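Local coordinates for protein scribble homolog (Homo sapiens, PDB 6EEY), which is a cell-polarity scaffold whose PDZ domains bind C-terminal PDZ ligands of the alpha1D-adrenergic receptor, this fragment being the fourth PDZ domain, at residues Glu15-Ser20 with Asp88-Leu93; Gly49-Gly52 with Arg56-Val59; Ile19-Gly24 with Gln81-Val86. The protein carries 1 engineered substitution. One frame throughout, in Å; residues are numbered along the deposited sequence.

How the interactions relate
All three interactions belong to one PDZ domain, and their touching residues are mostly buried. Interactions 1 and 3 are purely apolar across the segments and share the start of strand 19-23: interaction 1 ties the loop before it, probably the carboxylate-binding one, to strand 89-94, while interaction 3, closest to the centre of the chain, joins the strand itself to helix 76-83 across the ligand groove. Interaction 2 lies farther out and holds the short helix 50-54 to the loop that follows; one methyl contact is backed there by two bridging waters, and exposed arginines lie at its outer side. Ala-51 of interaction 2 packs on Ile-19, shared by interactions 1 and 3, and is backbone-bonded to Leu-17 of interaction 1.

Interaction 1: Glu15-Ser20 with Asp88-Leu93; sequences EGLGIS and DTLTVL. Engineered in segment 15-20: Gly-16 (natural residue Arg).
Leu-17 drops one methyl, CD2, onto Leu-90 and Val-92 of the strand 89-94. It belongs to the loop corresponding to the GLGF loop of PDZ domains, which leads into strand 19-23 and, as in relatives, probably binds the terminal carboxylate of the ligand. The contact is wholly apolar and buried. With CG anti to the backbone N (chi1 -175°), the Leu-17 side chain reaches down from the loop to the sheet; it meets Leu-90 at about a right angle and passes Val-92 on a slant. Around these three, Ile-9 and Ala-51 also pack on Leu-17.

Polar bonds hold the loop from other directions. The backbone of Leu-17, just after the engineered Gly-16, is hydrogen-bonded through both its N and its O, to Leu-83 and to Ala-51 of helix 50-54 respectively, and is thus held between them. Glu-15 OE1 forms a salt bridge with Arg-53 and accepts from Ala-12 N. Gly-18 turns the chain with a positive phi (80°) into strand 19-23. At the centre, Leu-17 CD2 is 3.8 Å from Val-92 CG1 and 3.9 Å from Leu-90 CD2.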
ATOM      1  N   GLU A  15      12.334   8.073  -5.253  1.00  5.15           N
ATOM      2  CA  GLU A  15      11.620   6.969  -5.877  1.00  5.56           C
ATOM      3  C   GLU A  15      10.396   6.591  -5.057  1.00  4.94           C
ATOM      4  O   GLU A  15      10.378   6.750  -3.842  1.00  5.35           O
ATOM      5  CB  GLU A  15      12.600   5.791  -5.889  1.00  8.26           C
ATOM      6  CG  GLU A  15      12.164   4.556  -6.578  1.00  8.07           C
ATOM      7  CD  GLU A  15      13.084   3.357  -6.337  1.00  6.16           C
ATOM      8  OE1 GLU A  15      14.034   3.385  -5.515  1.00  5.71           O
ATOM      9  OE2 GLU A  15      12.830   2.361  -7.023  1.00  7.15           O
ATOM     10  N   GLY A  16       9.377   6.051  -5.714  1.00  3.91           N
ATOM     11  CA  GLY A  16       8.249   5.477  -5.014  1.00  4.83           C
ATOM     12  C   GLY A  16       8.511   4.036  -4.610  1.00  3.33           C
ATOM     13  O   GLY A  16       9.543   3.448  -4.914  1.00  4.52           O
ATOM     14  N   LEU A  17       7.538   3.440  -3.928  1.00  3.80           N
ATOM     15  CA  LEU A  17       7.719   2.062  -3.498  1.00  4.01           C
ATOM     16  C   LEU A  17       7.690   1.092  -4.668  1.00  4.02           C
ATOM     17  O   LEU A  17       8.256   0.003  -4.562  1.00  4.25           O
ATOM     18  CB  LEU A  17       6.652   1.699  -2.471  1.00  4.40           C
ATOM     19  CG  LEU A  17       6.814   0.307  -1.864  1.00  5.34           C
ATOM     20  CD1 LEU A  17       8.137   0.120  -1.146  1.00  6.62           C
ATOM     21  CD2 LEU A  17       5.678   0.070  -0.894  1.00  6.11           C
ATOM     22  N   GLY A  18       7.065   1.451  -5.776  1.00  3.46           N
ATOM     23  CA  GLY A  18       7.009   0.557  -6.907  1.00  4.82           C
ATOM     24  C   GLY A  18       5.972  -0.535  -6.803  1.00  4.05           C
ATOM     25  O   GLY A  18       6.208  -1.647  -7.265  1.00  5.54           O
ATOM     26  N   ILE A  19       4.827  -0.251  -6.198  1.00  4.15           N
ATOM     27  CA  ILE A  19       3.715  -1.185  -6.164  1.00  4.15           C
ATOM     28  C   ILE A  19       2.490  -0.507  -6.729  1.00  4.61           C
ATOM     29  O   ILE A  19       2.377   0.715  -6.748  1.00  6.78           O
ATOM     30  CB  ILE A  19       3.409  -1.730  -4.765  1.00  4.39           C
ATOM     31  CG1 ILE A  19       2.974  -0.628  -3.805  1.00  5.40           C
ATOM     32  CG2 ILE A  19       4.614  -2.466  -4.234  1.00  5.74           C
ATOM     33  CD1 ILE A  19       2.416  -1.160  -2.501  1.00  6.19           C
ATOM     34  N   SER A  20       1.561  -1.317  -7.205  1.00  4.84           N
ATOM     35  CA  SER A  20       0.227  -0.866  -7.552  1.00  4.48           C
ATOM     36  C   SER A  20      -0.724  -1.371  -6.487  1.00  4.53           C
ATOM     37  O   SER A  20      -0.521  -2.435  -5.906  1.00  4.30           O
ATOM     38  CB  SER A  20      -0.208  -1.419  -8.898  1.00  7.81           C
ATOM     39  OG  SER A  20       0.842  -1.293  -9.832  1.00 14.93           O
ATOM     40  N   ASP A  88      14.834   7.774   1.976  1.00  3.90           N
ATOM     41  CA  ASP A  88      15.600   6.619   1.531  1.00  4.78           C
ATOM     42  C   ASP A  88      15.055   5.312   2.082  1.00  3.78           C
ATOM     43  O   ASP A  88      15.616   4.246   1.810  1.00  4.26           O
ATOM     44  CB  ASP A  88      17.101   6.805   1.775  1.00  6.92           C
ATOM     45  CG  ASP A  88      17.452   7.041   3.197  1.00  8.89           C
ATOM     46  OD1 ASP A  88      16.725   6.593   4.094  1.00  9.85           O
ATOM     47  OD2 ASP A  88      18.500   7.686   3.429  1.00  9.05           O
ATOM     48  N   THR A  89      13.973   5.358   2.836  1.00  4.42           N
ATOM     49  CA  THR A  89      13.218   4.158   3.147  1.00  4.89           C
ATOM     50  C   THR A  89      11.748   4.549   3.128  1.00  4.50           C
ATOM     51  O   THR A  89      11.392   5.731   3.141  1.00  5.46           O
ATOM     52  CB  THR A  89      13.554   3.590   4.529  1.00  6.49           C
ATOM     53  OG1 THR A  89      13.186   4.548   5.525  1.00  8.41           O
ATOM     54  CG2 THR A  89      15.030   3.251   4.670  1.00  7.54           C
ATOM     55  N   LEU A  90      10.885   3.548   3.109  1.00  3.92           N
ATOM     56  CA  LEU A  90       9.454   3.747   3.234  1.00  3.28           C
ATOM     57  C   LEU A  90       8.939   2.567   4.033  1.00  3.84           C
ATOM     58  O   LEU A  90       9.376   1.433   3.828  1.00  4.71           O
ATOM     59  CB  LEU A  90       8.821   3.856   1.853  1.00  6.22           C
ATOM     60  CG  LEU A  90       7.322   4.153   1.874  1.00  5.29           C
ATOM     61  CD1 LEU A  90       6.959   5.108   0.752  1.00  9.76           C
ATOM     62  CD2 LEU A  90       6.526   2.860   1.760  1.00  6.58           C
ATOM     63  N   THR A  91       8.011   2.814   4.936  1.00  3.25           N
ATOM     64  CA  THR A  91       7.497   1.760   5.802  1.00  4.77           C
ATOM     65  C   THR A  91       6.062   1.436   5.425  1.00  4.13           C
ATOM     66  O   THR A  91       5.270   2.329   5.113  1.00  5.18           O
ATOM     67  CB  THR A  91       7.601   2.193   7.265  1.00  7.19           C
ATOM     68  OG1 THR A  91       8.987   2.372   7.608  1.00 10.57           O
ATOM     69  CG2 THR A  91       6.966   1.193   8.204  1.00 10.56           C
ATOM     70  N   VAL A  92       5.738   0.159   5.442  1.00  4.22           N
ATOM     71  CA  VAL A  92       4.373  -0.275   5.207  1.00  3.47           C
ATOM     72  C   VAL A  92       3.950  -1.190   6.337  1.00  3.13           C
ATOM     73  O   VAL A  92       4.763  -1.932   6.905  1.00  4.16           O
ATOM     74  CB  VAL A  92       4.184  -0.986   3.851  1.00  4.95           C
ATOM     75  CG1 VAL A  92       4.422  -0.000   2.707  1.00  5.91           C
ATOM     76  CG2 VAL A  92       5.089  -2.200   3.727  1.00  5.34           C
ATOM     77  N   LEU A  93       2.668  -1.176   6.624  1.00  2.86           N
ATOM     78  CA  LEU A  93       2.045  -2.104   7.564  1.00  2.74           C
ATOM     79  C   LEU A  93       1.120  -2.986   6.754  1.00  3.26           C
ATOM     80  O   LEU A  93       0.182  -2.481   6.124  1.00  3.76           O
ATOM     81  CB  LEU A  93       1.250  -1.341   8.619  1.00  3.66           C
ATOM     82  CG  LEU A  93       0.723  -2.163   9.792  1.00  4.06           C
ATOM     83  CD1 LEU A  93       1.877  -2.659  10.662  1.00  6.17           C
ATOM     84  CD2 LEU A  93      -0.255  -1.368  10.627  1.00  4.97           C
TER

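Interaction 2: Gly49-Gly52 with Arg56-Val59; sequences GAAG and RLRV
Ala-51 and Leu-57 touch through methyls while two waters join their backbones, and of the two guanidinium groups nearby, that of Arg-58 reaches the Leu-57 carbonyl. Leu-57 O lies in the guanidinium plane, 2.9 Å from Arg-58 NH1, with an N-H...O angle of 148°. Seen from the acceptor the approach is different, since NH1 stands above the carbonyl plane, 52° out of it. The same NH1 also bonds to Gly-55 O; two carbonyls thus share it and probably limit rotation of the group. The other guanidinium, that of Arg-56, is directed elsewhere, to a salt bridge with Asp-54 and the carbonyl of Cys-8 on strand 5-10.

In the PDZ fold this is the junction where the short helix 50-54, with Gly-49 as N-cap, hands over to the loop before strand 62-66. Two waters bridge the junction, both donating to Ala-51 O at 2.8 Å. Water 1 accepts from Leu-57 N (2.8 Å); water 2 gives its second proton to Leu-57 O, also at 2.8 Å. On the inner side, Leu-57 has CG anti to its carbonyl carbon (chi1 -68°), which turns the branch toward Ala-51. Its CD1 is 3.9 Å from Ala-51 CB in the resulting contact between Leu-57 and Ala-51. Leu-7, Ile-9 and Leu-17 pack against the same leucine.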
ATOM      1  N   GLY A  49      11.288  -1.959  -9.188  1.00  4.07           N
ATOM      2  CA  GLY A  49      11.021  -0.974  -8.166  1.00  4.87           C
ATOM      3  C   GLY A  49      11.488  -1.420  -6.792  1.00  3.79           C
ATOM      4  O   GLY A  49      11.969  -2.526  -6.581  1.00  3.63           O
ATOM      5  N   ALA A  50      11.319  -0.536  -5.819  1.00  3.42           N
ATOM      6  CA  ALA A  50      11.921  -0.765  -4.509  1.00  3.44           C
ATOM      7  C   ALA A  50      11.346  -1.998  -3.829  1.00  2.98           C
ATOM      8  O   ALA A  50      12.087  -2.788  -3.234  1.00  2.81           O
ATOM      9  CB  ALA A  50      11.763   0.483  -3.641  1.00  3.70           C
ATOM     10  N   ALA A  51      10.033  -2.184  -3.901  1.00  2.81           N
ATOM     11  CA  ALA A  51       9.430  -3.357  -3.287  1.00  3.80           C
ATOM     12  C   ALA A  51       9.908  -4.633  -3.955  1.00  2.76           C
ATOM     13  O   ALA A  51      10.145  -5.640  -3.286  1.00  3.77           O
ATOM     14  CB  ALA A  51       7.910  -3.249  -3.378  1.00  3.53           C
ATOM     15  N   GLY A  52      10.045  -4.600  -5.273  1.00  3.68           N
ATOM     16  CA  GLY A  52      10.539  -5.761  -5.988  1.00  4.37           C
ATOM     17  C   GLY A  52      11.962  -6.098  -5.609  1.00  3.78           C
ATOM     18  O   GLY A  52      12.295  -7.264  -5.382  1.00  5.74           O
ATOM     19  N   ARG A  56      10.262  -8.844  -0.427  1.00  3.44           N
ATOM     20  CA  ARG A  56       9.304  -9.357   0.546  1.00  4.19           C
ATOM     21  C   ARG A  56       7.855  -9.166   0.113  1.00  3.66           C
ATOM     22  O   ARG A  56       7.055 -10.100   0.206  1.00  4.90           O
ATOM     23  CB  ARG A  56       9.536  -8.702   1.910  1.00  3.46           C
ATOM     24  CG  ARG A  56      10.784  -9.200   2.583  1.00  4.64           C
ATOM     25  CD  ARG A  56      11.030  -8.494   3.889  1.00  5.30           C
ATOM     26  NE  ARG A  56      11.412  -7.099   3.675  1.00  4.91           N
ATOM     27  CZ  ARG A  56      11.618  -6.222   4.646  1.00  4.39           C
ATOM     28  NH1 ARG A  56      11.468  -6.567   5.916  1.00  5.03           N
ATOM     29  NH2 ARG A  56      11.998  -4.998   4.342  1.00  5.52           N
ATOM     30  N   LEU A  57       7.485  -7.975  -0.351  1.00  2.95           N
ATOM     31  CA  LEU A  57       6.084  -7.722  -0.644  1.00  3.49           C
ATOM     32  C   LEU A  57       5.627  -8.532  -1.846  1.00  3.54           C
ATOM     33  O   LEU A  57       6.389  -8.802  -2.774  1.00  4.15           O
ATOM     34  CB  LEU A  57       5.859  -6.245  -0.906  1.00  3.65           C
ATOM     35  CG  LEU A  57       6.044  -5.325   0.293  1.00  3.18           C
ATOM     36  CD1 LEU A  57       5.852  -3.889  -0.139  1.00  5.01           C
ATOM     37  CD2 LEU A  57       5.098  -5.656   1.420  1.00  5.18           C
ATOM     38  N   ARG A  58       4.349  -8.898  -1.820  1.00  4.08           N
ATOM     39  CA  ARG A  58       3.719  -9.690  -2.858  1.00  3.95           C
ATOM     40  C   ARG A  58       2.338  -9.131  -3.151  1.00  4.25           C
ATOM     41  O   ARG A  58       1.689  -8.516  -2.297  1.00  4.74           O
ATOM     42  CB  ARG A  58       3.560 -11.159  -2.428  1.00  5.72           C
ATOM     43  CG  ARG A  58       4.849 -11.931  -2.332  1.00  6.66           C
ATOM     44  CD  ARG A  58       5.357 -12.206  -3.732  1.00  7.55           C
ATOM     45  NE  ARG A  58       6.576 -13.003  -3.740  1.00  6.76           N
ATOM     46  CZ  ARG A  58       7.777 -12.521  -3.454  1.00  5.79           C
ATOM     47  NH1 ARG A  58       7.930 -11.253  -3.137  1.00  6.18           N
ATOM     48  NH2 ARG A  58       8.840 -13.307  -3.506  1.00  8.58           N
ATOM     49  N   VAL A  59       1.889  -9.395  -4.372  1.00  3.95           N
ATOM     50  CA  VAL A  59       0.492  -9.208  -4.716  1.00  5.06           C
ATOM     51  C   VAL A  59      -0.373  -9.925  -3.716  1.00  5.40           C
ATOM     52  O   VAL A  59      -0.062 -11.039  -3.284  1.00  6.15           O
ATOM     53  CB  VAL A  59       0.247  -9.718  -6.148  1.00  5.32           C
ATOM     54  CG1 VAL A  59      -1.233  -9.787  -6.438  1.00  6.36           C
ATOM     55  CG2 VAL A  59       0.966  -8.825  -7.157  1.00  6.87           C
TER
HETATM   56  O   HOH W   1       9.265  -5.798  -0.641  1.00  4.12           O
HETATM   57  O   HOH W   2       8.947  -8.182  -3.601  1.00  4.91           O

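Interaction 3: Ile19-Gly24 with Gln81-Val86; sequences ISIRGG and QLLRSV
Leu-83 points into the angle between Ile-19 and Ile-21, and the two isoleucines receive it differently. Ile-19 crosses Leu-83 at about a right angle, so that its CD1 touches both leucine methyls, 4.0 Å from Leu-83 CD2, while its CG1 lies 4.0 Å from Leu-83 CD1. Ile-21 instead meets Leu-83 tip to tip, its CG2 3.9 Å from Leu-83 CD1. In Ile-19 the CG1 branch stands between the backbone N and the carbonyl carbon (chi1 63°), a placement that brings its terminal methyl over to the helix although the CB bond does not aim there.

Strand 19-23 and helix 76-83 form the walls of the PDZ ligand groove. As in other PDZ domains, Leu-83 and Ile-19, with Leu-17 beside them, probably line the hydrophobic pocket for the last residue of the ligand. Val-66 of strand 62-66 backs Leu-83 from the sheet, and Ala-79 and His-76 pack on Ile-21 from the helix.

Just beyond Leu-83, Ser-85 N (3.1 Å) and Ser-85 OG (2.7 Å) both bond to Leu-82 O from the same face of its plane.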
ATOM      1  N   ILE A  19       4.827  -0.251  -6.198  1.00  4.15           N
ATOM      2  CA  ILE A  19       3.715  -1.185  -6.164  1.00  4.15           C
ATOM      3  C   ILE A  19       2.490  -0.507  -6.729  1.00  4.61           C
ATOM      4  O   ILE A  19       2.377   0.715  -6.748  1.00  6.78           O
ATOM      5  CB  ILE A  19       3.409  -1.730  -4.765  1.00  4.39           C
ATOM      6  CG1 ILE A  19       2.974  -0.628  -3.805  1.00  5.40           C
ATOM      7  CG2 ILE A  19       4.614  -2.466  -4.234  1.00  5.74           C
ATOM      8  CD1 ILE A  19       2.416  -1.160  -2.501  1.00  6.19           C
ATOM      9  N   SER A  20       1.561  -1.317  -7.205  1.00  4.84           N
ATOM     10  CA  SER A  20       0.227  -0.866  -7.552  1.00  4.48           C
ATOM     11  C   SER A  20      -0.724  -1.371  -6.487  1.00  4.53           C
ATOM     12  O   SER A  20      -0.521  -2.435  -5.906  1.00  4.30           O
ATOM     13  CB  SER A  20      -0.208  -1.419  -8.898  1.00  7.81           C
ATOM     14  OG  SER A  20       0.842  -1.293  -9.832  1.00 14.93           O
ATOM     15  N   ILE A  21      -1.770  -0.597  -6.245  1.00  3.73           N
ATOM     16  CA  ILE A  21      -2.758  -0.920  -5.232  1.00  4.99           C
ATOM     17  C   ILE A  21      -4.152  -0.880  -5.828  1.00  4.34           C
ATOM     18  O   ILE A  21      -4.413  -0.211  -6.827  1.00  5.94           O
ATOM     19  CB  ILE A  21      -2.667   0.001  -3.997  1.00  4.84           C
ATOM     20  CG1 ILE A  21      -2.797   1.466  -4.411  1.00  7.12           C
ATOM     21  CG2 ILE A  21      -1.359  -0.260  -3.272  1.00  6.18           C
ATOM     22  CD1 ILE A  21      -2.968   2.412  -3.253  1.00  7.47           C
ATOM     23  N   ARG A  22      -5.053  -1.596  -5.174  1.00  4.63           N
ATOM     24  CA  ARG A  22      -6.462  -1.584  -5.507  1.00  5.48           C
ATOM     25  C   ARG A  22      -7.250  -1.525  -4.214  1.00  4.69           C
ATOM     26  O   ARG A  22      -6.725  -1.775  -3.127  1.00  5.97           O
ATOM     27  CB  ARG A  22      -6.865  -2.840  -6.273  1.00  5.83           C
ATOM     28  CG  ARG A  22      -6.634  -4.101  -5.488  1.00  6.39           C
ATOM     29  CD  ARG A  22      -7.074  -5.358  -6.241  1.00  8.26           C
ATOM     30  NE  ARG A  22      -6.755  -6.543  -5.466  1.00  7.59           N
ATOM     31  CZ  ARG A  22      -7.497  -7.018  -4.471  1.00  6.13           C
ATOM     32  NH1 ARG A  22      -7.091  -8.083  -3.804  1.00  6.44           N
ATOM     33  NH2 ARG A  22      -8.637  -6.429  -4.130  1.00  8.92           N
ATOM     34  N   GLY A  23      -8.541  -1.230  -4.339  1.00  5.93           N
ATOM     35  CA  GLY A  23      -9.452  -1.273  -3.219  1.00  6.59           C
ATOM     36  C   GLY A  23      -9.783   0.098  -2.700  1.00  7.78           C
ATOM     37  O   GLY A  23      -9.749   1.076  -3.449  1.00 11.97           O
ATOM     38  N   GLY A  24     -10.076   0.192  -1.414  1.00  8.56           N
ATOM     39  CA  GLY A  24     -10.530   1.441  -0.840  1.00  9.27           C
ATOM     40  C   GLY A  24     -12.038   1.544  -0.817  1.00  8.39           C
ATOM     41  O   GLY A  24     -12.767   0.573  -1.034  1.00  8.23           O
ATOM     42  N   GLN A  81       0.136   8.673  -3.462  1.00  6.19           N
ATOM     43  CA  GLN A  81       1.058   9.720  -3.055  1.00  6.59           C
ATOM     44  C   GLN A  81       1.850   9.324  -1.817  1.00  5.52           C
ATOM     45  O   GLN A  81       3.048   9.604  -1.736  1.00  6.18           O
ATOM     46  CB  GLN A  81       0.303  11.024  -2.827  1.00  7.99           C
ATOM     47  CG  GLN A  81       1.200  12.142  -2.312  1.00 12.39           C
ATOM     48  CD  GLN A  81       2.378  12.421  -3.230  1.00 18.43           C
ATOM     49  OE1 GLN A  81       2.197  12.722  -4.409  1.00 18.65           O
ATOM     50  NE2 GLN A  81       3.597  12.311  -2.692  1.00 18.60           N
ATOM     51  N   LEU A  82       1.214   8.684  -0.840  1.00  5.13           N
ATOM     52  CA  LEU A  82       1.964   8.200   0.312  1.00  4.64           C
ATOM     53  C   LEU A  82       3.038   7.220  -0.126  1.00  4.00           C
ATOM     54  O   LEU A  82       4.145   7.232   0.407  1.00  4.50           O
ATOM     55  CB  LEU A  82       1.038   7.573   1.347  1.00  5.40           C
ATOM     56  CG  LEU A  82       0.324   8.575   2.249  1.00  5.88           C
ATOM     57  CD1 LEU A  82      -0.803   7.892   2.983  1.00  8.13           C
ATOM     58  CD2 LEU A  82       1.293   9.205   3.237  1.00 12.18           C
ATOM     59  N   LEU A  83       2.724   6.363  -1.093  1.00  4.08           N
ATOM     60  CA  LEU A  83       3.692   5.385  -1.584  1.00  3.57           C
ATOM     61  C   LEU A  83       4.819   6.032  -2.369  1.00  4.34           C
ATOM     62  O   LEU A  83       5.809   5.351  -2.654  1.00  5.17           O
ATOM     63  CB  LEU A  83       2.978   4.329  -2.417  1.00  5.21           C
ATOM     64  CG  LEU A  83       2.069   3.396  -1.618  1.00  5.65           C
ATOM     65  CD1 LEU A  83       1.106   2.658  -2.525  1.00  6.25           C
ATOM     66  CD2 LEU A  83       2.905   2.418  -0.812  1.00  6.09           C
ATOM     67  N   ARG A  84       4.700   7.320  -2.696  1.00  4.49           N
ATOM     68  CA  ARG A  84       5.728   8.086  -3.388  1.00  5.38           C
ATOM     69  C   ARG A  84       6.415   9.085  -2.469  1.00  5.92           C
ATOM     70  O   ARG A  84       7.149   9.952  -2.941  1.00  6.67           O
ATOM     71  CB  ARG A  84       5.140   8.785  -4.611  1.00  7.27           C
ATOM     72  CG  ARG A  84       4.647   7.773  -5.630  1.00 11.23           C
ATOM     73  CD  ARG A  84       3.711   8.379  -6.656  1.00  9.79           C
ATOM     74  NE  ARG A  84       4.346   9.405  -7.479  1.00 18.45           N
ATOM     75  CZ  ARG A  84       4.907   9.188  -8.669  1.00 18.62           C
ATOM     76  NH1 ARG A  84       5.440  10.206  -9.336  1.00 19.36           N
ATOM     77  NH2 ARG A  84       4.945   7.969  -9.191  1.00 18.53           N
ATOM     78  N   SER A  85       6.241   8.948  -1.171  1.00  4.33           N
ATOM     79  CA  SER A  85       6.850   9.853  -0.218  1.00  5.36           C
ATOM     80  C   SER A  85       8.358   9.846  -0.394  1.00  5.65           C
ATOM     81  O   SER A  85       8.974   8.809  -0.645  1.00  5.72           O
ATOM     82  CB  SER A  85       6.539   9.411   1.212  1.00  5.95           C
ATOM     83  OG  SER A  85       5.153   9.455   1.498  1.00  6.37           O
ATOM     84  N   VAL A  86       8.966  11.006  -0.209  1.00  5.28           N
ATOM     85  CA  VAL A  86      10.407  11.068  -0.295  1.00  5.89           C
ATOM     86  C   VAL A  86      11.022  10.335   0.893  1.00  5.82           C
ATOM     87  O   VAL A  86      10.382  10.072   1.921  1.00  5.82           O
ATOM     88  CB  VAL A  86      10.946  12.503  -0.417  1.00 11.54           C
ATOM     89  CG1 VAL A  86      10.329  13.205  -1.617  1.00 12.00           C
ATOM     90  CG2 VAL A  86      10.690  13.264   0.842  1.00 11.39           C
TER